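Local coordinates for protein DNA polymerase III subunit delta (Bacillus subtilis, PDB 3ZH9) that probably acts as the wrench that opens the ring-shaped beta dimer, within the ATP-driven complex that loads it onto primed DNA for replication, at residues I223-N228 with Q295-F299; F259-L263 with L304-I308. All blocks are in the same frame, centred on the assembly; numbering follows the deposited sequence.

Contact 1: I223-N228 with Q295-F299; sequences INKIVN and QARLF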
loop_
_atom_site.group_PDB
_atom_site.type_symbol
_atom_site.label_atom_id
_atom_site.label_comp_id
_atom_site.label_asym_id
_atom_site.label_seq_id
_atom_site.Cartn_x
_atom_site.Cartn_y
_atom_site.Cartn_z
ATOM N N ILE A 223 -17.953 11.609 7.424
ATOM C CA ILE A 223 -18.312 10.934 8.661
ATOM C C ILE A 223 -17.865 11.745 9.867
ATOM O O ILE A 223 -18.569 11.796 10.882
ATOM C CB ILE A 223 -17.779 9.480 8.714
ATOM C CG1 ILE A 223 -18.563 8.603 7.741
ATOM C CG2 ILE A 223 -17.910 8.904 10.120
ATOM C CD1 ILE A 223 -17.844 7.313 7.363
ATOM N N ASN A 224 -16.708 12.399 9.766
ATOM C CA ASN A 224 -16.294 13.305 10.843
ATOM C C ASN A 224 -17.306 14.413 11.075
ATOM O O ASN A 224 -17.721 14.667 12.203
ATOM C CB ASN A 224 -14.939 13.933 10.556
ATOM C CG ASN A 224 -13.804 13.113 11.095
ATOM O OD1 ASN A 224 -13.997 12.251 11.956
ATOM N ND2 ASN A 224 -12.608 13.368 10.590
ATOM N N LYS A 225 -17.698 15.071 9.993
ATOM C CA LYS A 225 -18.623 16.189 10.074
ATOM C C LYS A 225 -19.945 15.761 10.673
ATOM O O LYS A 225 -20.532 16.487 11.474
ATOM C CB LYS A 225 -18.827 16.801 8.696
ATOM C CG LYS A 225 -17.565 17.411 8.141
ATOM C CD LYS A 225 -16.973 18.406 9.135
ATOM C CE LYS A 225 -15.533 18.765 8.770
ATOM N NZ LYS A 225 -14.924 19.715 9.749
ATOM N N ILE A 226 -20.408 14.572 10.303
ATOM C CA ILE A 226 -21.685 14.091 10.801
ATOM C C ILE A 226 -21.652 13.794 12.295
ATOM O O ILE A 226 -22.481 14.304 13.050
ATOM C CB ILE A 226 -22.172 12.850 10.041
ATOM C CG1 ILE A 226 -22.780 13.264 8.698
ATOM C CG2 ILE A 226 -23.211 12.107 10.868
ATOM C CD1 ILE A 226 -23.032 12.098 7.757
ATOM N N VAL A 227 -20.697 12.975 12.719
ATOM C CA VAL A 227 -20.570 12.637 14.135
ATOM C C VAL A 227 -20.270 13.869 15.002
ATOM O O VAL A 227 -20.490 13.844 16.207
ATOM C CB VAL A 227 -19.515 11.524 14.389
ATOM C CG1 VAL A 227 -18.104 12.086 14.354
ATOM C CG2 VAL A 227 -19.777 10.851 15.729
ATOM N N ASN A 228 -19.793 14.945 14.379
ATOM C CA ASN A 228 -19.505 16.195 15.086
ATOM C C ASN A 228 -20.615 17.251 15.005
ATOM O O ASN A 228 -20.404 18.410 15.374
ATOM C CB ASN A 228 -18.183 16.792 14.596
ATOM C CG ASN A 228 -16.974 15.994 15.060
ATOM O OD1 ASN A 228 -16.909 15.548 16.209
ATOM N ND2 ASN A 228 -16.011 15.811 14.166
ATOM N N GLN A 295 -12.187 7.637 14.972
ATOM C CA GLN A 295 -13.619 7.749 14.760
ATOM C C GLN A 295 -14.397 6.804 15.679
ATOM O O GLN A 295 -15.475 7.144 16.151
ATOM C CB GLN A 295 -13.968 7.493 13.302
ATOM C CG GLN A 295 -13.660 8.673 12.402
ATOM C CD GLN A 295 -14.146 8.470 10.977
ATOM O OE1 GLN A 295 -14.086 7.364 10.435
ATOM N NE2 GLN A 295 -14.628 9.542 10.364
ATOM N N ALA A 296 -13.834 5.628 15.939
ATOM C CA ALA A 296 -14.514 4.625 16.755
ATOM C C ALA A 296 -14.819 5.169 18.145
ATOM O O ALA A 296 -15.825 4.803 18.750
ATOM C CB ALA A 296 -13.678 3.336 16.858
ATOM N N ARG A 297 -13.948 6.040 18.648
ATOM C CA ARG A 297 -14.164 6.660 19.961
ATOM C C ARG A 297 -15.436 7.499 20.009
ATOM O O ARG A 297 -15.994 7.730 21.074
ATOM C CB ARG A 297 -12.954 7.517 20.374
ATOM C CG ARG A 297 -11.674 6.703 20.526
ATOM C CD ARG A 297 -10.777 7.231 21.640
ATOM N NE ARG A 297 -10.173 6.107 22.349
ATOM C CZ ARG A 297 -10.255 5.890 23.660
ATOM N NH1 ARG A 297 -10.890 6.742 24.457
ATOM N NH2 ARG A 297 -9.676 4.816 24.182
ATOM N N LEU A 298 -15.906 7.945 18.858
ATOM C CA LEU A 298 -17.020 8.877 18.833
ATOM C C LEU A 298 -18.370 8.192 18.673
ATOM O O LEU A 298 -19.401 8.852 18.709
ATOM C CB LEU A 298 -16.810 9.890 17.712
ATOM C CG LEU A 298 -15.438 10.570 17.715
ATOM C CD1 LEU A 298 -15.353 11.564 16.570
ATOM C CD2 LEU A 298 -15.167 11.262 19.050
ATOM N N PHE A 299 -18.360 6.871 18.487
ATOM C CA PHE A 299 -19.592 6.079 18.358
ATOM C C PHE A 299 -19.678 4.974 19.408
ATOM O O PHE A 299 -18.655 4.414 19.829
ATOM C CB PHE A 299 -19.663 5.384 16.995
ATOM C CG PHE A 299 -19.762 6.317 15.831
ATOM C CD1 PHE A 299 -20.999 6.790 15.408
ATOM C CD2 PHE A 299 -18.624 6.717 15.152
ATOM C CE1 PHE A 299 -21.094 7.641 14.326
ATOM C CE2 PHE A 299 -18.708 7.565 14.071
ATOM C CZ PHE A 299 -19.943 8.028 13.652
#
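In the all-helical C-terminal region, the last turn of helix 215-227 is met by the type I beta turn A296-F299 at the C-terminal end of helix 286-296, with V227 touching both L298 and F299. The evidence is in its two methyls. CG2 lies over one face of the F299 ring, offset toward the rim, 3.8 Å from the centroid and 23° off the normal: a CH-pi contact. CG1, which a chi1 of 79° tucks in against both its backbone neighbours, reaches L298 CD1 at 3.6 Å. I223 CG2 adds a looser touch near the plane of the ring, 4.2 Å from F299 CZ.

Beside this apolar patch, Q295 NE2 donates to N224 OD1 over 3.2 Å with a fairly straight N-H...O angle of 161°. The two amides stand nearly perpendicular, and the donor sits above the N224 carbonyl plane rather than on a lone pair. Q295 is held at its other polar atom too, OE1 accepting from Q258 NE2, while K266 NZ donates to A296 O and F299 O of the turn. The arrangement belongs to the all-helical C-terminal domain of the HolA family, of the post-AAA type that in these loaders forms the collar.

Contact 2: F259-L263 with L304-I308; sequences FRLIL and LRLII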
loop_
_atom_site.group_PDB
_atom_site.type_symbol
_atom_site.label_atom_id
_atom_site.label_comp_id
_atom_site.label_asym_id
_atom_site.label_seq_id
_atom_site.Cartn_x
_atom_site.Cartn_y
_atom_site.Cartn_z
ATOM N N PHE A 259 -17.726 2.249 8.001
ATOM C CA PHE A 259 -18.431 1.944 9.244
ATOM C C PHE A 259 -18.117 0.543 9.724
ATOM O O PHE A 259 -17.947 0.326 10.910
ATOM C CB PHE A 259 -19.937 2.185 9.117
ATOM C CG PHE A 259 -20.332 3.597 9.438
ATOM C CD1 PHE A 259 -20.178 4.093 10.725
ATOM C CD2 PHE A 259 -20.822 4.435 8.461
ATOM C CE1 PHE A 259 -20.515 5.413 11.034
ATOM C CE2 PHE A 259 -21.178 5.757 8.766
ATOM C CZ PHE A 259 -21.012 6.242 10.057
ATOM N N ARG A 260 -18.010 -0.407 8.799
ATOM C CA ARG A 260 -17.554 -1.744 9.166
ATOM C C ARG A 260 -16.152 -1.702 9.758
ATOM O O ARG A 260 -15.881 -2.359 10.752
ATOM C CB ARG A 260 -17.624 -2.709 7.974
ATOM C CG ARG A 260 -19.072 -3.154 7.654
ATOM C CD ARG A 260 -19.118 -4.340 6.689
ATOM N NE ARG A 260 -18.470 -4.009 5.430
ATOM C CZ ARG A 260 -19.127 -3.714 4.317
ATOM N NH1 ARG A 260 -20.456 -3.744 4.303
ATOM N NH2 ARG A 260 -18.455 -3.409 3.219
ATOM N N LEU A 261 -15.264 -0.922 9.145
ATOM C CA LEU A 261 -13.916 -0.749 9.675
ATOM C C LEU A 261 -13.902 -0.153 11.081
ATOM O O LEU A 261 -13.122 -0.579 11.935
ATOM C CB LEU A 261 -13.097 0.143 8.752
ATOM C CG LEU A 261 -11.643 0.348 9.166
ATOM C CD1 LEU A 261 -10.893 -0.968 9.340
ATOM C CD2 LEU A 261 -10.945 1.266 8.151
ATOM N N ILE A 262 -14.733 0.862 11.314
ATOM C CA ILE A 262 -14.787 1.480 12.639
ATOM C C ILE A 262 -15.229 0.459 13.691
ATOM O O ILE A 262 -14.618 0.323 14.752
ATOM C CB ILE A 262 -15.749 2.692 12.640
ATOM C CG1 ILE A 262 -15.150 3.820 11.795
ATOM C CG2 ILE A 262 -15.980 3.202 14.055
ATOM C CD1 ILE A 262 -16.178 4.821 11.348
ATOM N N LEU A 263 -16.278 -0.288 13.379
ATOM C CA LEU A 263 -16.767 -1.311 14.314
ATOM C C LEU A 263 -15.669 -2.342 14.639
ATOM O O LEU A 263 -15.427 -2.647 15.798
ATOM C CB LEU A 263 -18.005 -2.015 13.739
ATOM C CG LEU A 263 -18.606 -3.076 14.679
ATOM C CD1 LEU A 263 -19.423 -2.398 15.781
ATOM C CD2 LEU A 263 -19.437 -4.041 13.918
ATOM N N LEU A 304 -23.092 1.814 15.967
ATOM C CA LEU A 304 -22.392 1.278 14.809
ATOM C C LEU A 304 -23.140 0.092 14.221
ATOM O O LEU A 304 -23.262 -0.026 13.019
ATOM C CB LEU A 304 -20.957 0.899 15.207
ATOM C CG LEU A 304 -20.050 2.106 15.487
ATOM C CD1 LEU A 304 -18.726 1.693 16.135
ATOM C CD2 LEU A 304 -19.806 2.933 14.187
ATOM N N ARG A 305 -23.651 -0.784 15.082
ATOM C CA ARG A 305 -24.444 -1.915 14.636
ATOM C C ARG A 305 -25.714 -1.478 13.913
ATOM O O ARG A 305 -26.076 -2.061 12.908
ATOM C CB ARG A 305 -24.811 -2.821 15.818
ATOM C CG ARG A 305 -23.643 -3.616 16.352
ATOM C CD ARG A 305 -23.984 -4.206 17.718
ATOM N NE ARG A 305 -22.929 -5.083 18.238
ATOM C CZ ARG A 305 -22.905 -5.547 19.485
ATOM N NH1 ARG A 305 -23.858 -5.191 20.340
ATOM N NH2 ARG A 305 -21.930 -6.350 19.888
ATOM N N LEU A 306 -26.397 -0.467 14.443
ATOM C CA LEU A 306 -27.585 0.097 13.803
ATOM C C LEU A 306 -27.226 0.709 12.456
ATOM O O LEU A 306 -27.893 0.459 11.450
ATOM C CB LEU A 306 -28.198 1.187 14.691
ATOM C CG LEU A 306 -28.637 0.680 16.069
ATOM C CD1 LEU A 306 -29.059 1.820 16.999
ATOM C CD2 LEU A 306 -29.757 -0.360 15.935
ATOM N N ILE A 307 -26.157 1.502 12.441
ATOM C CA ILE A 307 -25.761 2.195 11.223
ATOM C C ILE A 307 -25.434 1.169 10.145
ATOM O O ILE A 307 -25.883 1.274 9.010
ATOM C CB ILE A 307 -24.579 3.162 11.470
ATOM C CG1 ILE A 307 -25.081 4.400 12.234
ATOM C CG2 ILE A 307 -23.940 3.589 10.139
ATOM C CD1 ILE A 307 -23.965 5.242 12.894
ATOM N N ILE A 308 -24.678 0.153 10.527
ATOM C CA ILE A 308 -24.309 -0.894 9.604
ATOM C C ILE A 308 -25.547 -1.595 9.005
ATOM O O ILE A 308 -25.623 -1.771 7.796
ATOM C CB ILE A 308 -23.331 -1.904 10.267
ATOM C CG1 ILE A 308 -21.945 -1.267 10.382
ATOM C CG2 ILE A 308 -23.269 -3.211 9.472
ATOM C CD1 ILE A 308 -21.058 -1.899 11.421
#
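The backbone bond from I308 N to L304 O, 2.9 Å long, spans one turn of helix 301-319, at whose ends L304 and I308 both reach helix 248-269; in helix 248-269, L263 N to F259 O at 3.0 Å makes the matching turn. No hydrogen bond joins the two segments. Their local axes approach to 9.8 Å at 157° between N-to-C directions, nearly antiparallel, which brings F259 opposite I308 and L263 opposite L304.

F259 carries one end. I307 CG2 stands over the centre of its ring, 3.5 Å from the centroid and only 8° off the normal, a well-centred CH-pi contact, while L304 CD2 comes in near the ring plane, 3.7 Å from F259 CD1. Replacing F259 by an alanine is likely to leave I307 CG2 without its aromatic face and to open a gap beside L304. At the other end L263, whose CG is directed away from its own backbone N (chi1 -178°), divides its branches: CD1 runs against L304 CB at 3.7 Å, and CD2 meets I308 CD1 at 3.7 Å. Between these ends, I262 CG2 touches both methyls of L304. F332 and L336 of helix 325-338 also pack on I307. With no hydrogen bond across the pair and its side-chain contacts made between carbon atoms, cohesion probably rests on shape fit, dispersion and the exclusion of water rather than on directional bonds.

How the contacts relate
From the N terminus the chain passes the first half of contact 1 on helix 215-227, then the first half of contact 2 on helix 248-269, before either closes. Contact 1 closes after 66 intervening residues, mostly helical, on the C-terminal end of helix 286-296 and the turn there; contact 2 closes next, after 40, on helix 301-319. Their segments alternate, so the two loops cross. The centres lie 11 Å apart and the contacts touch directly: the F299 and F259 rings meet edge-to-face, F299 CB packs on L304 CG at 3.6 Å, and I262 CG2 reaches A296 CA at 3.4 Å. Together they tie four helices of the C-terminal region to one another.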